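Local coordinates for protein YCAC GENE product (Escherichia coli, PDB 1YAC) that is probably a hydrolase of unknown specificity, assembled as an octamer and built on the isochorismatase fold, at residues A13-V18 and Q107-G112. Numbering follows the deposited sequence.
Sequences AAVLLV and QLIIAG
Ala14 to Val18 and Gln107 to Ala111 are joined by five backbone hydrogen bonds between parallel strands, whose axes come within 4.6 Å at 24°. The ladder runs from Ala14 N to Gln107 O (2.9 Å) as far as Val18 N to Ala111 O. On the face bearing Ala13, Val15 and Ile109, the isoleucine crosses Val15 at a slant: CG1 lies anti to the carbonyl carbon (chi1 -63°), and CD1 meets Val15 CG2 and Ala13 CB, each at 4.1 Å. The small methyl of Ala13 also leaves room for Gln107, whose OE1 and NE2 bond to Asp9 N and Arg7 O. On the other face Leu16 and Ile110 lie side by side, with Leu16 CD1 4.0 Å from Ile110 CG1 and 4.2 Å from Leu108 CD1. Ile110 CG2 sits 4.2 Å from Val18 CG2, so its two branches serve two neighbours. Beta-branched Val15, Val18, Ile109 and Ile110 favour the extended strand and, with Leu16 and Leu108, make both buried faces apolar. Cutting Ile110 back to an alanine would probably leave Leu16 CD1 and Val18 CG2 without these partners and open a gap beside Val133. Gly112 has to be a glycine, since a CB would run into Val18 O and the carbonyl oxygen of Ala111. With strands 54-59 and 132-136 flanking them, these two are the central pair of the parallel sheet in the three-layer alpha-beta-alpha sandwich of the isochorismatase-like fold.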
ATOM      1  N   ALA A  13      31.894  17.262  12.030  1.00  8.71           N
ATOM      2  CA  ALA A  13      30.544  17.369  11.475  1.00  8.45           C
ATOM      3  C   ALA A  13      29.685  18.465  12.087  1.00  9.12           C
ATOM      4  O   ALA A  13      29.725  18.691  13.302  1.00  8.42           O
ATOM      5  CB  ALA A  13      29.812  16.021  11.619  1.00  8.73           C
ATOM      6  N   ALA A  14      28.924  19.147  11.237  1.00  8.27           N
ATOM      7  CA  ALA A  14      28.003  20.184  11.688  1.00  8.66           C
ATOM      8  C   ALA A  14      26.607  19.750  11.225  1.00  9.58           C
ATOM      9  O   ALA A  14      26.458  18.998  10.249  1.00  9.55           O
ATOM     10  CB  ALA A  14      28.356  21.538  11.094  1.00  6.98           C
ATOM     11  N   VAL A  15      25.591  20.205  11.940  1.00  9.46           N
ATOM     12  CA  VAL A  15      24.218  19.853  11.602  1.00  9.12           C
ATOM     13  C   VAL A  15      23.478  21.084  11.101  1.00  9.13           C
ATOM     14  O   VAL A  15      23.546  22.140  11.735  1.00  9.71           O
ATOM     15  CB  VAL A  15      23.489  19.272  12.838  1.00  8.24           C
ATOM     16  CG1 VAL A  15      22.010  18.980  12.517  1.00  7.51           C
ATOM     17  CG2 VAL A  15      24.179  18.002  13.292  1.00  6.77           C
ATOM     18  N   LEU A  16      22.824  20.966   9.943  1.00  8.33           N
ATOM     19  CA  LEU A  16      22.051  22.078   9.379  1.00  9.10           C
ATOM     20  C   LEU A  16      20.581  21.687   9.406  1.00  8.92           C
ATOM     21  O   LEU A  16      20.188  20.711   8.759  1.00  8.00           O
ATOM     22  CB  LEU A  16      22.452  22.377   7.923  1.00 10.39           C
ATOM     23  CG  LEU A  16      23.923  22.457   7.493  1.00 13.86           C
ATOM     24  CD1 LEU A  16      24.011  23.009   6.070  1.00 11.04           C
ATOM     25  CD2 LEU A  16      24.740  23.292   8.449  1.00 14.17           C
ATOM     26  N   LEU A  17      19.780  22.424  10.174  1.00  9.08           N
ATOM     27  CA  LEU A  17      18.346  22.159  10.283  1.00  8.33           C
ATOM     28  C   LEU A  17      17.648  23.269   9.506  1.00  8.93           C
ATOM     29  O   LEU A  17      17.546  24.409   9.972  1.00  9.09           O
ATOM     30  CB  LEU A  17      17.923  22.128  11.750  1.00  8.53           C
ATOM     31  CG  LEU A  17      18.669  21.086  12.598  1.00  9.60           C
ATOM     32  CD1 LEU A  17      18.133  21.100  14.031  1.00  9.26           C
ATOM     33  CD2 LEU A  17      18.501  19.686  11.982  1.00  9.14           C
ATOM     34  N   VAL A  18      17.132  22.910   8.336  1.00  8.73           N
ATOM     35  CA  VAL A  18      16.523  23.863   7.423  1.00  8.12           C
ATOM     36  C   VAL A  18      15.000  23.887   7.294  1.00  9.79           C
ATOM     37  O   VAL A  18      14.387  22.949   6.776  1.00  8.78           O
ATOM     38  CB  VAL A  18      17.121  23.667   5.991  1.00  9.64           C
ATOM     39  CG1 VAL A  18      16.773  24.856   5.082  1.00 10.04           C
ATOM     40  CG2 VAL A  18      18.644  23.453   6.060  1.00  9.65           C
ATOM     41  N   GLN A 107      32.147  17.848   7.235  1.00  9.72           N
ATOM     42  CA  GLN A 107      30.933  17.068   7.010  1.00  8.86           C
ATOM     43  C   GLN A 107      29.706  17.841   7.445  1.00  8.21           C
ATOM     44  O   GLN A 107      29.696  18.444   8.518  1.00  8.27           O
ATOM     45  CB  GLN A 107      31.017  15.760   7.788  1.00  8.88           C
ATOM     46  CG  GLN A 107      32.264  14.941   7.468  1.00  9.20           C
ATOM     47  CD  GLN A 107      32.383  13.716   8.342  1.00 10.33           C
ATOM     48  OE1 GLN A 107      31.840  13.663   9.453  1.00 10.32           O
ATOM     49  NE2 GLN A 107      33.105  12.725   7.857  1.00 10.77           N
ATOM     50  N   LEU A 108      28.663  17.797   6.627  1.00  7.70           N
ATOM     51  CA  LEU A 108      27.422  18.493   6.941  1.00  8.10           C
ATOM     52  C   LEU A 108      26.289  17.489   6.958  1.00  8.62           C
ATOM     53  O   LEU A 108      26.084  16.764   5.979  1.00  9.44           O
ATOM     54  CB  LEU A 108      27.106  19.560   5.892  1.00  8.72           C
ATOM     55  CG  LEU A 108      28.189  20.598   5.615  1.00  8.12           C
ATOM     56  CD1 LEU A 108      27.681  21.623   4.578  1.00  8.82           C
ATOM     57  CD2 LEU A 108      28.567  21.282   6.926  1.00  8.49           C
ATOM     58  N   ILE A 109      25.576  17.446   8.076  1.00  8.62           N
ATOM     59  CA  ILE A 109      24.422  16.561   8.256  1.00  7.88           C
ATOM     60  C   ILE A 109      23.241  17.497   8.027  1.00  8.80           C
ATOM     61  O   ILE A 109      23.023  18.435   8.808  1.00  8.67           O
ATOM     62  CB  ILE A 109      24.402  15.996   9.688  1.00  7.26           C
ATOM     63  CG1 ILE A 109      25.643  15.134   9.919  1.00  6.55           C
ATOM     64  CG2 ILE A 109      23.120  15.199   9.930  1.00  7.74           C
ATOM     65  CD1 ILE A 109      25.896  14.803  11.370  1.00  6.35           C
ATOM     66  N   ILE A 110      22.479  17.254   6.966  1.00  8.10           N
ATOM     67  CA  ILE A 110      21.380  18.147   6.625  1.00  7.74           C
ATOM     68  C   ILE A 110      19.997  17.504   6.647  1.00  7.97           C
ATOM     69  O   ILE A 110      19.823  16.376   6.183  1.00  7.01           O
ATOM     70  CB  ILE A 110      21.601  18.734   5.212  1.00  9.21           C
ATOM     71  CG1 ILE A 110      23.035  19.245   5.066  1.00 12.85           C
ATOM     72  CG2 ILE A 110      20.624  19.883   4.957  1.00  9.18           C
ATOM     73  CD1 ILE A 110      23.366  19.807   3.667  1.00 14.10           C
ATOM     74  N   ALA A 111      19.016  18.249   7.158  1.00  7.06           N
ATOM     75  CA  ALA A 111      17.626  17.790   7.210  1.00  6.26           C
ATOM     76  C   ALA A 111      16.753  19.034   7.157  1.00  7.30           C
ATOM     77  O   ALA A 111      17.203  20.118   7.533  1.00  7.72           O
ATOM     78  CB  ALA A 111      17.364  17.007   8.484  1.00  5.50           C
ATOM     79  N   GLY A 112      15.504  18.889   6.722  1.00  8.02           N
ATOM     80  CA  GLY A 112      14.630  20.048   6.624  1.00  8.65           C
ATOM     81  C   GLY A 112      13.393  19.804   5.780  1.00  9.65           C
ATOM     82  O   GLY A 112      13.080  18.657   5.456  1.00  8.59           O
TER